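Local coordinates for protein alanine dehydrogenase/pyridine nucleotide transhydrogenase (Mycobacterium smegmatis str. MC2 155, PDB 3P2Y) that probably takes part, as the alpha 1 subunit, in hydride transfer between NADH and NADP by a proton-pumping transhydrogenase of the alanine dehydrogenase family, at residues Leu149-Asn154 with Ala344-Ala349; Gly157-Leu162 with Ala333-His338; Glu221-Arg224 with Gln229-Asp232. All blocks are in the same frame, centred on the assembly; numbering follows the deposited sequence.

Contact 1 of 3, residues Leu149-Asn154 with Ala344-Ala349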
loop_
_atom_site.group_PDB
_atom_site.type_symbol
_atom_site.label_atom_id
_atom_site.label_comp_id
_atom_site.label_asym_id
_atom_site.label_seq_id
_atom_site.Cartn_x
_atom_site.Cartn_y
_atom_site.Cartn_z
ATOM N N LEU A 149 4.043 -11.935 -20.058
ATOM C CA LEU A 149 2.709 -11.808 -19.476
ATOM C C LEU A 149 2.722 -12.290 -18.007
ATOM O O LEU A 149 2.178 -11.596 -17.128
ATOM C CB LEU A 149 1.635 -12.538 -20.323
ATOM C CG LEU A 149 1.308 -11.851 -21.662
ATOM C CD1 LEU A 149 0.487 -12.824 -22.522
ATOM C CD2 LEU A 149 0.621 -10.468 -21.496
ATOM N N SER A 150 3.390 -13.415 -17.730
ATOM C CA SER A 150 3.454 -13.960 -16.363
ATOM C C SER A 150 4.289 -13.090 -15.418
ATOM O O SER A 150 3.898 -12.837 -14.272
ATOM C CB SER A 150 4.002 -15.395 -16.388
ATOM O OG SER A 150 4.324 -15.859 -15.098
ATOM N N SER A 151 5.452 -12.626 -15.878
ATOM C CA SER A 151 6.284 -11.842 -14.929
ATOM C C SER A 151 5.573 -10.554 -14.516
ATOM O O SER A 151 5.609 -10.170 -13.346
ATOM C CB SER A 151 7.692 -11.539 -15.482
ATOM O OG SER A 151 7.668 -10.644 -16.586
ATOM N N GLN A 152 4.922 -9.905 -15.481
ATOM C CA GLN A 152 4.167 -8.678 -15.190
ATOM C C GLN A 152 2.939 -8.960 -14.331
ATOM O O GLN A 152 2.581 -8.151 -13.440
ATOM C CB GLN A 152 3.805 -7.918 -16.471
ATOM C CG GLN A 152 5.070 -7.581 -17.309
ATOM C CD GLN A 152 6.174 -6.884 -16.483
ATOM O OE1 GLN A 152 6.069 -5.704 -16.202
ATOM N NE2 GLN A 152 7.234 -7.615 -16.122
ATOM N N ALA A 153 2.304 -10.104 -14.576
ATOM C CA ALA A 153 1.120 -10.478 -13.781
ATOM C C ALA A 153 1.520 -10.774 -12.336
ATOM O O ALA A 153 0.746 -10.473 -11.408
ATOM C CB ALA A 153 0.413 -11.708 -14.433
ATOM N N ASN A 154 2.709 -11.357 -12.121
ATOM C CA ASN A 154 3.221 -11.559 -10.741
ATOM C C ASN A 154 3.336 -10.244 -10.010
ATOM O O ASN A 154 2.913 -10.123 -8.856
ATOM C CB ASN A 154 4.599 -12.235 -10.724
ATOM C CG ASN A 154 4.531 -13.690 -10.410
ATOM O OD1 ASN A 154 3.905 -14.108 -9.418
ATOM N ND2 ASN A 154 5.227 -14.505 -11.235
ATOM N N ALA A 344 12.983 -7.491 -18.685
ATOM C CA ALA A 344 14.259 -7.466 -19.417
ATOM C C ALA A 344 14.842 -8.858 -19.600
ATOM O O ALA A 344 15.366 -9.184 -20.668
ATOM C CB ALA A 344 15.277 -6.548 -18.636
ATOM N N LYS A 345 14.754 -9.685 -18.560
ATOM C CA LYS A 345 15.202 -11.086 -18.669
ATOM C C LYS A 345 14.318 -11.881 -19.653
ATOM O O LYS A 345 14.842 -12.706 -20.434
ATOM C CB LYS A 345 15.270 -11.718 -17.269
ATOM C CG LYS A 345 16.425 -11.139 -16.457
ATOM C CD LYS A 345 16.504 -11.703 -15.017
ATOM C CE LYS A 345 17.737 -11.125 -14.309
ATOM N NZ LYS A 345 17.999 -11.825 -12.993
ATOM N N ASN A 346 13.004 -11.606 -19.669
ATOM C CA ASN A 346 12.112 -12.261 -20.656
ATOM C C ASN A 346 12.524 -11.907 -22.089
ATOM O O ASN A 346 12.672 -12.776 -22.971
ATOM C CB ASN A 346 10.639 -11.834 -20.477
ATOM C CG ASN A 346 10.037 -12.220 -19.104
ATOM O OD1 ASN A 346 9.300 -11.435 -18.532
ATOM N ND2 ASN A 346 10.324 -13.407 -18.613
ATOM N N VAL A 347 12.664 -10.601 -22.328
ATOM C CA VAL A 347 13.028 -10.097 -23.667
ATOM C C VAL A 347 14.409 -10.629 -24.106
ATOM O O VAL A 347 14.607 -11.073 -25.283
ATOM C CB VAL A 347 12.966 -8.539 -23.680
ATOM C CG1 VAL A 347 13.727 -7.989 -24.900
ATOM C CG2 VAL A 347 11.462 -8.112 -23.716
ATOM N N THR A 348 15.362 -10.636 -23.185
ATOM C CA THR A 348 16.710 -11.099 -23.574
ATOM C C THR A 348 16.777 -12.605 -23.789
ATOM O O THR A 348 17.595 -13.087 -24.587
ATOM C CB THR A 348 17.823 -10.606 -22.639
ATOM O OG1 THR A 348 17.546 -11.025 -21.302
ATOM C CG2 THR A 348 17.884 -9.081 -22.679
ATOM N N ALA A 349 15.899 -13.354 -23.111
ATOM C CA ALA A 349 15.853 -14.793 -23.343
ATOM C C ALA A 349 15.376 -15.045 -24.786
ATOM O O ALA A 349 15.892 -15.952 -25.460
ATOM C CB ALA A 349 14.950 -15.505 -22.278
#
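Ser151 and Asn346 make the one direct touch between these two helical segments, whose CA atoms come no nearer than 8.2 Å, at this same pair. The two short polar side chains span the separation, and the segments bury just 67 Å² between them. Followed outward, the Ser151 CB lies 3.4 Å from Asn346 OD1. The next atom, Ser151 OG, donates to Asn346 OD1 at 2.7 Å; it approaches in the carbonyl plane with a fairly end-on C=O...OG angle of 155°. A chi1 of 68° tucks the hydroxyl between the backbone N and carbonyl carbon of its own residue. The same OG also accepts from Gln152 NE2 at 3.1 Å, with an N-H...OG angle of 169° and within the amide plane of Gln152. Gln152 is placed in turn by Ala339 O and Arg37, so the buried hydroxyl, accepting from one amide and donating to the other, probably has little freedom to rotate. Asn346 ND2 is held by the carbonyl O of Thr145. The bond ties together two long helices, 148-167 and 336-354. Helix 194-206 packs against Ala153, helix 42-50 against Ala344, and Ala179 of the second subunit against both Ser151 and Asn346.

Contact 2 of 3, residues Gly157-Leu162 with Ala333-His338. With EDO (1,2-ethanediol), chain G.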
loop_
_atom_site.group_PDB
_atom_site.type_symbol
_atom_site.label_atom_id
_atom_site.label_comp_id
_atom_site.label_asym_id
_atom_site.label_seq_id
_atom_site.Cartn_x
_atom_site.Cartn_y
_atom_site.Cartn_z
ATOM N N GLY A 157 -0.314 -8.933 -9.263
ATOM C CA GLY A 157 -1.034 -9.602 -8.171
ATOM C C GLY A 157 -0.542 -9.126 -6.808
ATOM O O GLY A 157 -1.339 -8.904 -5.882
ATOM N N TYR A 158 0.781 -8.985 -6.677
ATOM C CA TYR A 158 1.386 -8.478 -5.428
ATOM C C TYR A 158 0.918 -7.047 -5.137
ATOM O O TYR A 158 0.450 -6.737 -4.025
ATOM C CB TYR A 158 2.917 -8.551 -5.584
ATOM C CG TYR A 158 3.722 -7.826 -4.554
ATOM C CD1 TYR A 158 3.902 -8.364 -3.287
ATOM C CD2 TYR A 158 4.328 -6.607 -4.860
ATOM C CE1 TYR A 158 4.663 -7.694 -2.322
ATOM C CE2 TYR A 158 5.105 -5.921 -3.896
ATOM C CZ TYR A 158 5.277 -6.496 -2.638
ATOM O OH TYR A 158 6.034 -5.851 -1.671
ATOM N N LYS A 159 1.022 -6.169 -6.134
ATOM C CA LYS A 159 0.633 -4.756 -5.900
ATOM C C LYS A 159 -0.884 -4.607 -5.713
ATOM O O LYS A 159 -1.335 -3.647 -5.054
ATOM C CB LYS A 159 1.122 -3.867 -7.047
ATOM C CG LYS A 159 2.658 -3.715 -7.115
ATOM C CD LYS A 159 3.294 -3.274 -5.798
ATOM C CE LYS A 159 2.709 -1.927 -5.218
ATOM N NZ LYS A 159 3.257 -0.739 -6.068
ATOM N N ALA A 160 -1.668 -5.535 -6.277
ATOM C CA ALA A 160 -3.151 -5.524 -6.067
ATOM C C ALA A 160 -3.508 -5.684 -4.600
ATOM O O ALA A 160 -4.405 -4.998 -4.080
ATOM C CB ALA A 160 -3.874 -6.637 -6.933
ATOM N N VAL A 161 -2.793 -6.586 -3.912
ATOM C CA VAL A 161 -3.020 -6.784 -2.482
ATOM C C VAL A 161 -2.590 -5.569 -1.688
ATOM O O VAL A 161 -3.287 -5.176 -0.734
ATOM C CB VAL A 161 -2.309 -8.074 -1.947
ATOM C CG1 VAL A 161 -2.412 -8.174 -0.394
ATOM C CG2 VAL A 161 -2.982 -9.259 -2.589
ATOM N N LEU A 162 -1.416 -5.012 -2.000
ATOM C CA LEU A 162 -1.006 -3.806 -1.273
ATOM C C LEU A 162 -2.052 -2.695 -1.427
ATOM O O LEU A 162 -2.322 -1.945 -0.474
ATOM C CB LEU A 162 0.393 -3.300 -1.707
ATOM C CG LEU A 162 1.535 -4.264 -1.344
ATOM C CD1 LEU A 162 2.872 -3.672 -1.817
ATOM C CD2 LEU A 162 1.564 -4.486 0.158
ATOM N N ALA A 333 3.761 -0.818 -13.661
ATOM C CA ALA A 333 4.418 0.490 -13.648
ATOM C C ALA A 333 4.583 1.036 -12.214
ATOM O O ALA A 333 5.463 1.846 -11.958
ATOM C CB ALA A 333 3.647 1.491 -14.516
ATOM N N THR A 334 3.771 0.554 -11.272
ATOM C CA THR A 334 3.887 1.017 -9.881
ATOM C C THR A 334 5.035 0.371 -9.097
ATOM O O THR A 334 5.290 0.744 -7.957
ATOM C CB THR A 334 2.594 0.858 -9.066
ATOM O OG1 THR A 334 2.378 -0.533 -8.744
ATOM C CG2 THR A 334 1.385 1.431 -9.827
ATOM N N MET A 335 5.711 -0.586 -9.708
ATOM C CA MET A 335 6.845 -1.246 -9.039
ATOM C C MET A 335 7.879 -1.487 -10.134
ATOM O O MET A 335 8.211 -2.625 -10.509
ATOM C CB MET A 335 6.385 -2.545 -8.327
ATOM C CG MET A 335 7.420 -3.020 -7.246
ATOM S SD MET A 335 6.918 -4.641 -6.623
ATOM C CE MET A 335 7.615 -5.676 -7.889
ATOM N N PRO A 336 8.400 -0.382 -10.682
ATOM C CA PRO A 336 8.990 -0.487 -12.019
ATOM C C PRO A 336 10.403 -1.077 -12.109
ATOM O O PRO A 336 10.806 -1.492 -13.189
ATOM C CB PRO A 336 8.976 0.981 -12.507
ATOM C CG PRO A 336 9.197 1.774 -11.247
ATOM C CD PRO A 336 8.286 1.022 -10.224
ATOM N N GLU A 337 11.169 -1.084 -11.022
ATOM C CA GLU A 337 12.503 -1.656 -11.158
ATOM C C GLU A 337 12.383 -3.161 -11.293
ATOM O O GLU A 337 12.933 -3.742 -12.253
ATOM C CB GLU A 337 13.453 -1.319 -10.003
ATOM C CG GLU A 337 14.708 -2.228 -10.121
ATOM C CD GLU A 337 15.876 -1.875 -9.217
ATOM O OE1 GLU A 337 15.794 -0.951 -8.415
ATOM O OE2 GLU A 337 16.909 -2.583 -9.346
ATOM N N HIS A 338 11.686 -3.814 -10.367
ATOM C CA HIS A 338 11.572 -5.283 -10.538
ATOM C C HIS A 338 10.665 -5.700 -11.694
ATOM O O HIS A 338 10.956 -6.696 -12.345
ATOM C CB HIS A 338 11.205 -6.012 -9.242
ATOM C CG HIS A 338 12.370 -6.244 -8.333
ATOM N ND1 HIS A 338 12.212 -6.500 -6.985
ATOM C CD2 HIS A 338 13.706 -6.268 -8.567
ATOM C CE1 HIS A 338 13.399 -6.672 -6.429
ATOM N NE2 HIS A 338 14.323 -6.545 -7.368
HETATM C C1 EDO G . -0.445 -0.203 -6.185
HETATM O O1 EDO G . -0.480 -0.998 -4.987
HETATM C C2 EDO G . 0.029 1.229 -5.866
HETATM O O2 EDO G . 1.438 1.303 -5.519
#
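Lys159 and Thr334 supply the polar part of this contact, and Tyr158 with Met335 the apolar part, where helix 148-167 meets the residues leading into helix 336-354; Met335 holds the N-cap position of the latter. Lys159 NZ donates to Thr334 OG1 over 2.8 Å. The lysine is not extended: it is bent at chi2, chi3 and chi4 (the last -74°), which curls the chain so that its ammonium group comes beside the threonine hydroxyl while CG also passes OG1. Thr334 OG1 has a second partner in the carbonyl O of Leu331, so the hydroxyl links the lysine to Leu331, a few residues before Thr334. A molecule of 1,2-ethanediol, probably from the crystallisation liquor, closes a ring of bonds on the lysine: its O2 accepts from Lys159 NZ at 2.8 Å, and its O1 donates to Lys159 O, also at 2.8 Å. Ser166 O of the second subunit takes a further bond from NZ.

Met335 SD lies across the lysine chain from the diol. It approaches Tyr158 CE2 to 3.5 Å, and the two side chains cross at about a right angle. The sulfur sits 4.6 Å from the ring centroid and 68° off the ring normal, an oblique Met-aromatic contact. The same SD is 4.0 Å from Lys159 CD. The second subunit completes the contact: Tyr158 OH bonds to its Val172 N, and its Phe171 forms a T-shaped (edge-to-face) pair with the tyrosine ring and also touches Met335.

Lys159 CD and CG lie against the methionine, while CE is close to the diol. Three oxygens accept from the buried ammonium group, and their dipoles would probably help to stabilise its charge; one belongs to the diol, so that share may be particular to the crystal.

Contact 3 of 3, residues Glu221-Arg224 with Gln229-Asp232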
loop_
_atom_site.group_PDB
_atom_site.type_symbol
_atom_site.label_atom_id
_atom_site.label_comp_id
_atom_site.label_asym_id
_atom_site.label_seq_id
_atom_site.Cartn_x
_atom_site.Cartn_y
_atom_site.Cartn_z
ATOM N N GLU A 221 -5.439 -27.184 -6.886
ATOM C CA GLU A 221 -4.153 -27.519 -6.287
ATOM C C GLU A 221 -3.276 -26.301 -6.077
ATOM O O GLU A 221 -2.630 -26.177 -5.048
ATOM C CB GLU A 221 -3.403 -28.547 -7.142
ATOM C CG GLU A 221 -3.924 -29.992 -6.963
ATOM C CD GLU A 221 -5.004 -30.412 -7.963
ATOM O OE1 GLU A 221 -5.861 -29.570 -8.403
ATOM O OE2 GLU A 221 -4.997 -31.620 -8.323
ATOM N N GLN A 222 -3.263 -25.406 -7.069
ATOM C CA GLN A 222 -2.450 -24.182 -6.948
ATOM C C GLN A 222 -2.956 -23.289 -5.809
ATOM O O GLN A 222 -2.157 -22.774 -5.014
ATOM C CB GLN A 222 -2.385 -23.418 -8.281
ATOM C CG GLN A 222 -1.625 -24.215 -9.400
ATOM C CD GLN A 222 -1.758 -23.562 -10.772
ATOM O OE1 GLN A 222 -2.847 -23.165 -11.188
ATOM N NE2 GLN A 222 -0.635 -23.430 -11.474
ATOM N N VAL A 223 -4.273 -23.126 -5.727
ATOM C CA VAL A 223 -4.906 -22.326 -4.661
ATOM C C VAL A 223 -4.552 -22.899 -3.301
ATOM O O VAL A 223 -4.125 -22.169 -2.392
ATOM C CB VAL A 223 -6.448 -22.285 -4.872
ATOM C CG1 VAL A 223 -7.230 -21.774 -3.638
ATOM C CG2 VAL A 223 -6.793 -21.457 -6.142
ATOM N N ARG A 224 -4.679 -24.224 -3.157
ATOM C CA ARG A 224 -4.320 -24.847 -1.898
ATOM C C ARG A 224 -2.818 -24.730 -1.553
ATOM O O ARG A 224 -2.462 -24.625 -0.369
ATOM C CB ARG A 224 -4.799 -26.307 -1.892
ATOM C CG ARG A 224 -6.326 -26.403 -1.812
ATOM C CD ARG A 224 -6.799 -27.842 -2.108
ATOM N NE ARG A 224 -8.257 -27.940 -1.961
ATOM C CZ ARG A 224 -9.073 -28.578 -2.785
ATOM N NH1 ARG A 224 -8.608 -29.177 -3.874
ATOM N NH2 ARG A 224 -10.386 -28.551 -2.551
ATOM N N GLN A 229 -8.195 -21.407 0.844
ATOM C CA GLN A 229 -9.346 -22.289 0.653
ATOM C C GLN A 229 -9.792 -22.228 -0.803
ATOM O O GLN A 229 -9.779 -21.174 -1.415
ATOM C CB GLN A 229 -10.524 -21.839 1.528
ATOM C CG GLN A 229 -10.298 -21.963 3.034
ATOM C CD GLN A 229 -11.602 -21.884 3.812
ATOM O OE1 GLN A 229 -12.489 -22.716 3.634
ATOM N NE2 GLN A 229 -11.726 -20.882 4.669
ATOM N N TRP A 230 -10.194 -23.369 -1.337
ATOM C CA TRP A 230 -10.766 -23.443 -2.678
ATOM C C TRP A 230 -12.277 -23.279 -2.586
ATOM O O TRP A 230 -12.961 -24.082 -1.930
ATOM C CB TRP A 230 -10.408 -24.796 -3.299
ATOM C CG TRP A 230 -11.061 -25.129 -4.638
ATOM C CD1 TRP A 230 -11.938 -26.189 -4.894
ATOM C CD2 TRP A 230 -10.824 -24.496 -5.895
ATOM N NE1 TRP A 230 -12.257 -26.216 -6.241
ATOM C CE2 TRP A 230 -11.595 -25.186 -6.873
ATOM C CE3 TRP A 230 -10.029 -23.400 -6.303
ATOM C CZ2 TRP A 230 -11.604 -24.810 -8.234
ATOM C CZ3 TRP A 230 -10.037 -23.024 -7.670
ATOM C CH2 TRP A 230 -10.816 -23.751 -8.621
ATOM N N LEU A 231 -12.797 -22.222 -3.200
ATOM C CA LEU A 231 -14.238 -21.958 -3.174
ATOM C C LEU A 231 -14.973 -22.934 -4.105
ATOM O O LEU A 231 -14.743 -22.954 -5.320
ATOM C CB LEU A 231 -14.546 -20.509 -3.591
ATOM C CG LEU A 231 -16.012 -20.017 -3.571
ATOM C CD1 LEU A 231 -16.582 -20.121 -2.177
ATOM C CD2 LEU A 231 -16.114 -18.571 -4.087
ATOM N N ASP A 232 -15.838 -23.745 -3.519
ATOM C CA ASP A 232 -16.698 -24.627 -4.296
ATOM C C ASP A 232 -18.132 -24.120 -4.149
ATOM O O ASP A 232 -18.604 -23.819 -3.047
ATOM C CB ASP A 232 -16.578 -26.082 -3.845
ATOM C CG ASP A 232 -17.556 -26.985 -4.576
ATOM O OD1 ASP A 232 -17.272 -27.363 -5.741
ATOM O OD2 ASP A 232 -18.615 -27.286 -3.987
HETATM O O HOH W 1 -9.717 -26.066 0.221
#
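Trp230 meets two side chains of helix 220-225 in different orientations: Val223 at the edge of its indole and Arg224 obliquely. Val223 CG2 lies near the ring plane, 3.8 Å from Trp230 CE3, and the two side chains cross at about a right angle. The other methyl, CG1, stands anti to the backbone N (chi1 166°) and rests 3.4 Å from the carbonyl atom Gln229 O, so the forked valine spans main chain and ring together. Arg224 runs extended from CG to NE and lays one face of its guanidinium over Trp230 CB. Its plane is turned 60° from that of the indole, far from a parallel stack, with NH2 3.7 Å from Trp230 CD1. A water lies in plane at the guanidinium edge and accepts from both Arg224 NE and Trp230 N, each at 3.2 Å. In the fold, helix 220-225 is the middle element of a beta-alpha-beta unit running from strand 209-213 to edge strand 229-230, consistent with a Rossmann-type dinucleotide-binding domain. Gln229 and Leu231 pair through their backbones with strand 209-213, at one end of the parallel part of the larger sheet, while Val223 also touches Val192, within the probable glycine-rich turn after strand 186-190.

How the contacts relate
Contacts 1 and 2 join the same two helical elements, helix 148-167 and the chain leading into and along helix 336-354, at points whose centres lie 14 Å apart; contact 2 is nested within the chain loop closed by contact 1. Both also touch the second subunit, so the interhelix seam is part of the dimer interface. Contact 3 is local, its segments five residues apart, and sits peripherally, with centres 26 Å from contact 1 and 24 Å from contact 2; no other chain of the assembly reaches it. The calcium ligand Asp352 lies further along helix 336-354, its side chain about 11 Å from that of Asn346, and a bound sodium ion lies about 11 Å from the side chain of Gln229 in contact 3.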